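PDB 5YSC: vitamin B12-binding protein from Vibrio cholerae O395, which binds vitamin B12 in the periplasm and probably delivers it to the BtuC subunits of the BtuCDF ABC transporter for import. Local coordinates for residues E21-E32 against K42-Y52; F158-I166 against A217-R225. All blocks are in the same frame, centred on the assembly; numbering follows the deposited sequence.

Interaction 1 of 2, residues E21-E32 against K42-Y52. With SO4 (sulfate ion), chain C.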
loop_
_atom_site.group_PDB
_atom_site.type_symbol
_atom_site.label_atom_id
_atom_site.label_comp_id
_atom_site.label_asym_id
_atom_site.label_seq_id
_atom_site.Cartn_x
_atom_site.Cartn_y
_atom_site.Cartn_z
ATOM N N GLU A 21 -24.691 -1.285 -8.115
ATOM C CA GLU A 21 -25.468 -1.641 -6.997
ATOM C C GLU A 21 -24.954 -2.769 -6.159
ATOM O O GLU A 21 -25.363 -2.864 -5.087
ATOM C CB GLU A 21 -26.849 -2.076 -7.437
ATOM C CG GLU A 21 -27.780 -0.971 -7.858
ATOM C CD GLU A 21 -27.963 0.173 -6.856
ATOM O OE1 GLU A 21 -28.007 1.317 -7.302
ATOM O OE2 GLU A 21 -28.131 -0.091 -5.697
ATOM N N ARG A 22 -24.065 -3.596 -6.689
ATOM C CA ARG A 22 -23.538 -4.775 -5.999
ATOM C C ARG A 22 -22.036 -4.820 -6.295
ATOM O O ARG A 22 -21.616 -5.328 -7.334
ATOM C CB ARG A 22 -24.231 -6.051 -6.459
ATOM C CG ARG A 22 -25.724 -6.090 -6.180
ATOM C CD ARG A 22 -26.265 -7.464 -6.427
ATOM N NE ARG A 22 -25.634 -8.417 -5.524
ATOM C CZ ARG A 22 -26.064 -8.678 -4.297
ATOM N NH1 ARG A 22 -27.141 -8.074 -3.823
ATOM N NH2 ARG A 22 -25.413 -9.547 -3.542
ATOM N N ILE A 23 -21.223 -4.258 -5.405
ATOM C CA ILE A 23 -19.802 -4.061 -5.696
ATOM C C ILE A 23 -18.984 -5.039 -4.861
ATOM O O ILE A 23 -19.288 -5.274 -3.695
ATOM C CB ILE A 23 -19.385 -2.597 -5.434
ATOM C CG1 ILE A 23 -20.255 -1.649 -6.252
ATOM C CG2 ILE A 23 -17.940 -2.343 -5.855
ATOM C CD1 ILE A 23 -19.969 -0.167 -6.018
ATOM N N ILE A 24 -17.942 -5.618 -5.456
ATOM C CA ILE A 24 -17.037 -6.505 -4.728
ATOM C C ILE A 24 -15.639 -5.927 -4.817
ATOM O O ILE A 24 -15.214 -5.506 -5.892
ATOM C CB ILE A 24 -17.080 -7.929 -5.295
ATOM C CG1 ILE A 24 -18.430 -8.568 -4.938
ATOM C CG2 ILE A 24 -15.923 -8.794 -4.765
ATOM C CD1 ILE A 24 -18.580 -10.001 -5.455
ATOM N N SER A 25 -14.934 -5.899 -3.683
ATOM C CA SER A 25 -13.540 -5.466 -3.604
ATOM C C SER A 25 -12.654 -6.667 -3.328
ATOM O O SER A 25 -12.922 -7.455 -2.406
ATOM C CB SER A 25 -13.341 -4.439 -2.492
ATOM O OG SER A 25 -11.969 -4.294 -2.228
ATOM N N LEU A 26 -11.579 -6.770 -4.092
ATOM C CA LEU A 26 -10.650 -7.885 -3.953
ATOM C C LEU A 26 -9.358 -7.515 -3.220
ATOM O O LEU A 26 -8.393 -8.278 -3.287
ATOM C CB LEU A 26 -10.332 -8.465 -5.325
ATOM C CG LEU A 26 -11.538 -8.947 -6.143
ATOM C CD1 LEU A 26 -11.048 -9.491 -7.481
ATOM C CD2 LEU A 26 -12.355 -10.016 -5.418
ATOM N N ALA A 27 -9.301 -6.359 -2.538
ATOM C CA ALA A 27 -8.080 -5.986 -1.820
ATOM C C ALA A 27 -8.391 -5.020 -0.676
ATOM O O ALA A 27 -9.343 -4.245 -0.770
ATOM C CB ALA A 27 -7.037 -5.350 -2.745
ATOM N N PRO A 28 -7.596 -5.043 0.399
ATOM C CA PRO A 28 -7.788 -4.046 1.471
ATOM C C PRO A 28 -7.735 -2.624 0.965
ATOM O O PRO A 28 -8.573 -1.801 1.363
ATOM C CB PRO A 28 -6.637 -4.349 2.423
ATOM C CG PRO A 28 -6.359 -5.806 2.249
ATOM C CD PRO A 28 -6.537 -6.021 0.724
ATOM N N HIS A 29 -6.759 -2.292 0.123
ATOM C CA HIS A 29 -6.688 -0.921 -0.371
ATOM C C HIS A 29 -7.897 -0.605 -1.218
ATOM O O HIS A 29 -8.425 0.511 -1.173
ATOM C CB HIS A 29 -5.414 -0.672 -1.175
ATOM C CG HIS A 29 -5.568 -0.964 -2.648
ATOM N ND1 HIS A 29 -5.503 -2.238 -3.170
ATOM C CD2 HIS A 29 -5.882 -0.145 -3.680
ATOM C CE1 HIS A 29 -5.751 -2.189 -4.464
ATOM N NE2 HIS A 29 -5.964 -0.931 -4.799
ATOM N N ALA A 30 -8.371 -1.597 -1.985
ATOM C CA ALA A 30 -9.503 -1.354 -2.866
ATOM C C ALA A 30 -10.776 -1.061 -2.078
ATOM O O ALA A 30 -11.639 -0.294 -2.544
ATOM C CB ALA A 30 -9.679 -2.549 -3.786
ATOM N N THR A 31 -10.893 -1.634 -0.888
ATOM C CA THR A 31 -12.007 -1.348 -0.020
ATOM C C THR A 31 -11.910 0.074 0.511
ATOM O O THR A 31 -12.913 0.801 0.525
ATOM C CB THR A 31 -12.035 -2.379 1.103
ATOM O OG1 THR A 31 -12.235 -3.669 0.518
ATOM C CG2 THR A 31 -13.120 -2.077 2.121
ATOM N N GLU A 32 -10.715 0.502 0.896
ATOM C CA GLU A 32 -10.584 1.888 1.341
ATOM C C GLU A 32 -10.970 2.863 0.227
ATOM O O GLU A 32 -11.705 3.832 0.454
ATOM C CB GLU A 32 -9.162 2.171 1.866
ATOM C CG GLU A 32 -8.794 1.331 3.122
ATOM C CD GLU A 32 -7.658 1.867 3.952
ATOM O OE1 GLU A 32 -7.566 3.100 4.148
ATOM O OE2 GLU A 32 -6.852 1.035 4.442
ATOM N N LYS A 42 -22.571 0.257 -1.331
ATOM C CA LYS A 42 -22.909 -0.722 -2.374
ATOM C C LYS A 42 -22.008 -1.946 -2.367
ATOM O O LYS A 42 -22.223 -2.866 -3.166
ATOM C CB LYS A 42 -22.864 -0.075 -3.760
ATOM C CG LYS A 42 -23.743 1.124 -3.917
ATOM C CD LYS A 42 -25.147 0.808 -3.568
ATOM C CE LYS A 42 -26.017 1.965 -3.958
ATOM N NZ LYS A 42 -27.326 1.777 -3.336
ATOM N N LEU A 43 -21.009 -1.997 -1.478
ATOM C CA LEU A 43 -20.203 -3.196 -1.348
ATOM C C LEU A 43 -21.011 -4.348 -0.797
ATOM O O LEU A 43 -21.729 -4.224 0.209
ATOM C CB LEU A 43 -18.999 -2.960 -0.440
ATOM C CG LEU A 43 -17.961 -2.030 -1.012
ATOM C CD1 LEU A 43 -16.992 -1.565 0.092
ATOM C CD2 LEU A 43 -17.188 -2.710 -2.113
ATOM N N VAL A 44 -20.861 -5.501 -1.437
ATOM C CA VAL A 44 -21.491 -6.728 -0.969
ATOM C C VAL A 44 -20.465 -7.796 -0.614
ATOM O O VAL A 44 -20.850 -8.841 -0.077
ATOM C CB VAL A 44 -22.517 -7.278 -1.991
ATOM C CG1 VAL A 44 -23.621 -6.274 -2.259
ATOM C CG2 VAL A 44 -21.843 -7.653 -3.302
ATOM N N ALA A 45 -19.178 -7.572 -0.897
ATOM C CA ALA A 45 -18.116 -8.435 -0.397
ATOM C C ALA A 45 -16.782 -7.731 -0.587
ATOM O O ALA A 45 -16.640 -6.850 -1.453
ATOM C CB ALA A 45 -18.081 -9.804 -1.097
ATOM N N VAL A 46 -15.814 -8.139 0.226
ATOM C CA VAL A 46 -14.483 -7.547 0.245
ATOM C C VAL A 46 -13.472 -8.670 0.474
ATOM O O VAL A 46 -13.819 -9.856 0.453
ATOM C CB VAL A 46 -14.367 -6.444 1.319
ATOM C CG1 VAL A 46 -15.320 -5.283 1.009
ATOM C CG2 VAL A 46 -14.562 -7.026 2.707
ATOM N N SER A 47 -12.213 -8.307 0.674
ATOM C CA SER A 47 -11.128 -9.232 0.932
ATOM C C SER A 47 -10.887 -9.405 2.425
ATOM O O SER A 47 -11.322 -8.599 3.242
ATOM C CB SER A 47 -9.855 -8.729 0.277
ATOM O OG SER A 47 -9.285 -7.682 1.034
ATOM N N GLU A 48 -10.190 -10.487 2.768
ATOM C CA GLU A 48 -9.561 -10.581 4.075
ATOM C C GLU A 48 -8.658 -9.367 4.250
ATOM O O GLU A 48 -8.086 -8.853 3.287
ATOM C CB GLU A 48 -8.754 -11.887 4.212
ATOM C CG GLU A 48 -9.627 -13.137 4.393
ATOM C CD GLU A 48 -8.840 -14.461 4.489
ATOM O OE1 GLU A 48 -7.740 -14.519 5.071
ATOM O OE2 GLU A 48 -9.345 -15.465 3.942
ATOM N N TYR A 49 -8.587 -8.871 5.475
ATOM C CA TYR A 49 -7.883 -7.649 5.817
ATOM C C TYR A 49 -8.522 -6.379 5.276
ATOM O O TYR A 49 -7.930 -5.313 5.423
ATOM C CB TYR A 49 -6.428 -7.707 5.383
ATOM C CG TYR A 49 -5.611 -8.439 6.393
ATOM C CD1 TYR A 49 -5.552 -9.800 6.369
ATOM C CD2 TYR A 49 -4.944 -7.767 7.383
ATOM C CE1 TYR A 49 -4.814 -10.507 7.305
ATOM C CE2 TYR A 49 -4.197 -8.442 8.330
ATOM C CZ TYR A 49 -4.137 -9.815 8.278
ATOM O OH TYR A 49 -3.399 -10.495 9.209
ATOM N N SER A 50 -9.720 -6.440 4.706
ATOM C CA SER A 50 -10.487 -5.228 4.405
ATOM C C SER A 50 -11.120 -4.789 5.714
ATOM O O SER A 50 -12.286 -5.064 6.001
ATOM C CB SER A 50 -11.537 -5.467 3.326
ATOM O OG SER A 50 -10.962 -5.675 2.055
ATOM N N ASP A 51 -10.316 -4.108 6.531
ATOM C CA ASP A 51 -10.726 -3.696 7.878
ATOM C C ASP A 51 -10.832 -2.191 8.035
ATOM O O ASP A 51 -10.889 -1.690 9.177
ATOM C CB ASP A 51 -9.755 -4.241 8.903
ATOM C CG ASP A 51 -8.321 -3.796 8.665
ATOM O OD1 ASP A 51 -8.037 -2.885 7.832
ATOM O OD2 ASP A 51 -7.462 -4.370 9.366
ATOM N N TYR A 52 -10.841 -1.447 6.925
ATOM C CA TYR A 52 -10.918 -0.025 6.977
ATOM C C TYR A 52 -11.735 0.508 5.803
ATOM O O TYR A 52 -11.488 0.096 4.658
ATOM C CB TYR A 52 -9.561 0.656 6.961
ATOM C CG TYR A 52 -9.707 2.082 7.405
ATOM C CD1 TYR A 52 -9.695 2.397 8.747
ATOM C CD2 TYR A 52 -9.978 3.097 6.496
ATOM C CE1 TYR A 52 -9.909 3.678 9.173
ATOM C CE2 TYR A 52 -10.185 4.428 6.931
ATOM C CZ TYR A 52 -10.158 4.690 8.279
ATOM O OH TYR A 52 -10.369 6.005 8.710
HETATM S S SO4 C . -10.523 -10.850 7.874
HETATM O O1 SO4 C . -10.622 -9.391 7.690
HETATM O O2 SO4 C . -10.910 -11.207 9.240
HETATM O O3 SO4 C . -9.134 -11.246 7.650
HETATM O O4 SO4 C . -11.422 -11.566 6.969
HETATM O O HOH W 1 -9.902 -1.995 3.991
#
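Thr31 and Ser50 meet through their hydroxyls, OG1 to OG 2.8 Å, a hydrogen bond that ties the first turn of helix 28-36 to the loop after strand 43-45. Thr31 has OG1 anti to its carbonyl carbon (chi1 -62°), which also brings it within hydrogen-bonding distance of Ser25 OG, at 2.8 Å. One hydroxyl thus links the strand end, the helix and the loop. Beside it the Pro28 ring rests on the backbone of the loop, its CB 3.4 Å from Tyr49 O. Further back the strands pair in parallel across a beta bulge, with Val44 N giving a nearly straight bond to Ile23 O (2.8 Å). On one face Ile23 CG2 meets Leu43 CD2; on the other Ile24 CG1 lies against Ala45 CB. At the outer end Glu21 and Lys42 run side by side into a salt bridge, while Val44 CG1 sits 3.9 Å above the centre of the Arg22 guanidinium, whose NE is held by Leu76 O. Glu32 CG packs on Tyr52 O, but its carboxylate is bound by Arg249 and Arg253. The whole is a beta-alpha-beta unit in which the helix start (Pro28, His29) and the loop after strand 43-45 (Glu48, Tyr49) line the cyanocobalamin pocket.

Interaction 2 of 2, residues F158-I166 against A217-R225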
loop_
_atom_site.group_PDB
_atom_site.type_symbol
_atom_site.label_atom_id
_atom_site.label_comp_id
_atom_site.label_asym_id
_atom_site.label_seq_id
_atom_site.Cartn_x
_atom_site.Cartn_y
_atom_site.Cartn_z
ATOM N N PHE A 158 16.547 0.850 4.133
ATOM C CA PHE A 158 16.076 -0.516 4.045
ATOM C C PHE A 158 14.682 -0.570 4.652
ATOM O O PHE A 158 14.501 -0.106 5.780
ATOM C CB PHE A 158 17.046 -1.402 4.809
ATOM C CG PHE A 158 16.592 -2.811 4.966
ATOM C CD1 PHE A 158 16.149 -3.539 3.871
ATOM C CD2 PHE A 158 16.613 -3.426 6.210
ATOM C CE1 PHE A 158 15.749 -4.855 4.015
ATOM C CE2 PHE A 158 16.184 -4.719 6.360
ATOM C CZ PHE A 158 15.743 -5.436 5.256
ATOM N N TYR A 159 13.696 -1.119 3.919
ATOM C CA TYR A 159 12.359 -1.359 4.478
ATOM C C TYR A 159 12.041 -2.838 4.497
ATOM O O TYR A 159 11.891 -3.468 3.438
ATOM C CB TYR A 159 11.267 -0.616 3.701
ATOM C CG TYR A 159 9.866 -0.932 4.224
ATOM C CD1 TYR A 159 9.586 -0.907 5.580
ATOM C CD2 TYR A 159 8.852 -1.273 3.361
ATOM C CE1 TYR A 159 8.324 -1.207 6.061
ATOM C CE2 TYR A 159 7.575 -1.561 3.815
ATOM C CZ TYR A 159 7.322 -1.541 5.162
ATOM O OH TYR A 159 6.061 -1.840 5.618
ATOM N N GLN A 160 11.906 -3.351 5.708
ATOM C CA GLN A 160 11.611 -4.736 6.011
ATOM C C GLN A 160 10.099 -4.989 6.118
ATOM O O GLN A 160 9.424 -4.383 6.952
ATOM C CB GLN A 160 12.294 -5.020 7.351
ATOM C CG GLN A 160 12.569 -6.403 7.613
ATOM C CD GLN A 160 13.464 -6.542 8.805
ATOM O OE1 GLN A 160 13.849 -5.549 9.463
ATOM N NE2 GLN A 160 13.831 -7.770 9.085
ATOM N N LEU A 161 9.581 -5.918 5.316
ATOM C CA LEU A 161 8.197 -6.365 5.456
ATOM C C LEU A 161 8.013 -7.442 6.525
ATOM O O LEU A 161 6.896 -7.632 7.022
ATOM C CB LEU A 161 7.692 -6.913 4.122
ATOM C CG LEU A 161 7.520 -5.920 2.993
ATOM C CD1 LEU A 161 7.077 -6.685 1.780
ATOM C CD2 LEU A 161 6.456 -4.861 3.336
ATOM N N SER A 162 9.077 -8.159 6.869
ATOM C CA SER A 162 9.042 -9.198 7.887
ATOM C C SER A 162 10.462 -9.396 8.389
ATOM O O SER A 162 11.426 -9.037 7.715
ATOM C CB SER A 162 8.475 -10.508 7.341
ATOM O OG SER A 162 9.035 -10.820 6.071
ATOM N N GLU A 163 10.581 -9.952 9.595
ATOM C CA GLU A 163 11.901 -10.328 10.109
ATOM C C GLU A 163 12.260 -11.767 9.725
ATOM O O GLU A 163 13.437 -12.045 9.437
ATOM C CB GLU A 163 11.967 -10.111 11.635
ATOM C CG GLU A 163 12.325 -8.651 12.049
ATOM C CD GLU A 163 12.526 -8.435 13.550
ATOM O OE1 GLU A 163 12.171 -9.319 14.358
ATOM O OE2 GLU A 163 13.027 -7.349 13.928
ATOM N N LYS A 164 11.274 -12.667 9.679
ATOM C CA LYS A 164 11.482 -14.075 9.314
ATOM C C LYS A 164 10.474 -14.526 8.260
ATOM O O LYS A 164 9.272 -14.641 8.570
ATOM C CB LYS A 164 11.365 -14.999 10.523
ATOM C CG LYS A 164 12.093 -14.542 11.773
ATOM C CD LYS A 164 11.641 -15.353 12.984
ATOM C CE LYS A 164 12.109 -14.733 14.285
ATOM N NZ LYS A 164 11.424 -15.357 15.462
ATOM N N PRO A 165 10.889 -14.779 7.008
ATOM C CA PRO A 165 12.204 -14.439 6.473
ATOM C C PRO A 165 12.236 -12.942 6.255
ATOM O O PRO A 165 11.202 -12.296 6.435
ATOM C CB PRO A 165 12.270 -15.221 5.164
ATOM C CG PRO A 165 10.837 -15.308 4.727
ATOM C CD PRO A 165 10.026 -15.405 5.989
ATOM N N ILE A 166 13.386 -12.390 5.895
ATOM C CA ILE A 166 13.469 -10.975 5.541
ATOM C C ILE A 166 12.994 -10.828 4.101
ATOM O O ILE A 166 13.685 -11.243 3.170
ATOM C CB ILE A 166 14.890 -10.430 5.708
ATOM C CG1 ILE A 166 15.433 -10.751 7.118
ATOM C CG2 ILE A 166 14.891 -8.951 5.509
ATOM C CD1 ILE A 166 16.946 -10.530 7.255
ATOM N N ALA A 217 8.033 -5.675 15.522
ATOM C CA ALA A 217 9.467 -5.929 15.675
ATOM C C ALA A 217 10.091 -5.003 16.709
ATOM O O ALA A 217 10.929 -5.428 17.519
ATOM C CB ALA A 217 10.175 -5.753 14.328
ATOM N N ILE A 218 9.706 -3.730 16.695
ATOM C CA ILE A 218 10.249 -2.791 17.669
ATOM C C ILE A 218 9.859 -3.227 19.073
ATOM O O ILE A 218 10.713 -3.376 19.964
ATOM C CB ILE A 218 9.761 -1.364 17.357
ATOM C CG1 ILE A 218 10.242 -0.919 15.966
ATOM C CG2 ILE A 218 10.229 -0.398 18.399
ATOM C CD1 ILE A 218 11.747 -0.847 15.807
ATOM N N ALA A 219 8.565 -3.503 19.264
ATOM C CA ALA A 219 8.034 -3.846 20.576
ATOM C C ALA A 219 8.676 -5.103 21.131
ATOM O O ALA A 219 8.851 -5.226 22.347
ATOM C CB ALA A 219 6.521 -4.041 20.486
ATOM N N ASN A 220 9.002 -6.054 20.270
ATOM C CA ASN A 220 9.579 -7.307 20.720
ATOM C C ASN A 220 11.095 -7.231 20.866
ATOM O O ASN A 220 11.702 -8.175 21.388
ATOM C CB ASN A 220 9.194 -8.427 19.743
ATOM C CG ASN A 220 7.684 -8.616 19.640
ATOM O OD1 ASN A 220 6.969 -8.522 20.639
ATOM N ND2 ASN A 220 7.199 -8.877 18.432
ATOM N N GLY A 221 11.705 -6.116 20.453
ATOM C CA GLY A 221 13.151 -6.016 20.321
ATOM C C GLY A 221 13.546 -6.382 18.909
ATOM O O GLY A 221 13.408 -7.540 18.510
ATOM N N HIS A 222 14.008 -5.409 18.133
ATOM C CA HIS A 222 14.178 -5.686 16.718
ATOM C C HIS A 222 15.502 -6.404 16.471
ATOM O O HIS A 222 16.442 -6.358 17.278
ATOM C CB HIS A 222 14.080 -4.413 15.875
ATOM C CG HIS A 222 15.197 -3.449 16.091
ATOM N ND1 HIS A 222 16.433 -3.600 15.503
ATOM C CD2 HIS A 222 15.254 -2.298 16.800
ATOM C CE1 HIS A 222 17.210 -2.592 15.855
ATOM N NE2 HIS A 222 16.517 -1.786 16.640
ATOM N N MET A 223 15.554 -7.090 15.335
ATOM C CA MET A 223 16.632 -8.030 15.085
ATOM C C MET A 223 17.972 -7.346 14.859
ATOM O O MET A 223 19.005 -8.032 14.880
ATOM C CB MET A 223 16.295 -8.890 13.872
ATOM C CG MET A 223 16.107 -8.072 12.591
ATOM S SD MET A 223 15.661 -9.059 11.138
ATOM C CE MET A 223 17.153 -10.048 10.988
ATOM N N TRP A 224 17.992 -6.032 14.652
ATOM C CA TRP A 224 19.228 -5.359 14.271
ATOM C C TRP A 224 19.984 -4.805 15.474
ATOM O O TRP A 224 21.093 -4.293 15.298
ATOM C CB TRP A 224 18.930 -4.249 13.246
ATOM C CG TRP A 224 18.181 -4.788 12.048
ATOM C CD1 TRP A 224 16.858 -4.596 11.742
ATOM C CD2 TRP A 224 18.702 -5.659 11.025
ATOM N NE1 TRP A 224 16.532 -5.278 10.590
ATOM C CE2 TRP A 224 17.640 -5.945 10.139
ATOM C CE3 TRP A 224 19.952 -6.223 10.779
ATOM C CZ2 TRP A 224 17.804 -6.743 9.014
ATOM C CZ3 TRP A 224 20.107 -7.031 9.650
ATOM C CH2 TRP A 224 19.036 -7.282 8.792
ATOM N N ARG A 225 19.425 -4.923 16.684
ATOM C CA ARG A 225 20.161 -4.523 17.883
ATOM C C ARG A 225 21.422 -5.359 18.049
ATOM O O ARG A 225 22.496 -4.833 18.367
ATOM C CB ARG A 225 19.272 -4.674 19.110
ATOM C CG ARG A 225 18.052 -3.786 19.113
ATOM C CD ARG A 225 17.080 -4.219 20.179
ATOM N NE ARG A 225 16.820 -5.651 20.074
ATOM C CZ ARG A 225 16.724 -6.488 21.104
ATOM N NH1 ARG A 225 16.869 -6.039 22.352
ATOM N NH2 ARG A 225 16.488 -7.780 20.893
#
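At the C-terminal edge of the second of the protein's two parallel sheets, the loop following strand 155-159 packs against the turn that follows helix 215-220, and polar side chains pin one to the other. Gln160 makes two of the three hydrogen bonds, one of them weak. With CG anti to the backbone N (chi1 -158°) and the chain extended beyond it, its amide reaches the indole of Trp224 and the thioether of Met223 together. Trp224 NE1 donates to Gln160 OE1 at 2.9 Å along a nearly straight line, the oxygen lying in the indole plane although the amide and ring planes are 53° apart. The other end of the amide gives a weak hydrogen bond from NE2 to Met223 SD. Apolar groups pack around this polar pair: Phe158 CE2 approaches Trp224 CZ2 at 3.7 Å with the rings nearly perpendicular, and Ile166 CD1 touches Met223 CE at 3.8 Å. Val203 and Ile200 of helix 200-206 add to the packing around Trp224 and Met223. The Glu163 and Met223 chains run alongside one another, pointing opposite ways, with Glu163 CG 3.5 Å from Met223 SD. The Glu163 carboxylate thereby reaches between helix and turn: OE2 lies 3.3 Å from Ala217 CB on the helix and accepts a hydrogen bond from Met223 N at 2.9 Å, the donor standing 47° out of the carboxylate plane.

Interactions 1 and 2 belong to the two separate parallel sheets of the protein, with centres about 29 Å apart and no atoms in touch. Both are largely buried, yet they are built differently. Interaction 1 joins segments close in sequence within one beta-alpha-beta unit, so backbone pairing sets its register and hydroxyls finish it, with charged groups at its more exposed outer end. Interaction 2 bridges a longer gap in the chain without strand pairing, and relies on side-chain amide, carboxylate, indole and thioether groups. Their relation to the ligand differs too: 21-32 and 42-52 both supply pocket residues, whereas 158-166 and 217-225 contribute Leu161 alone.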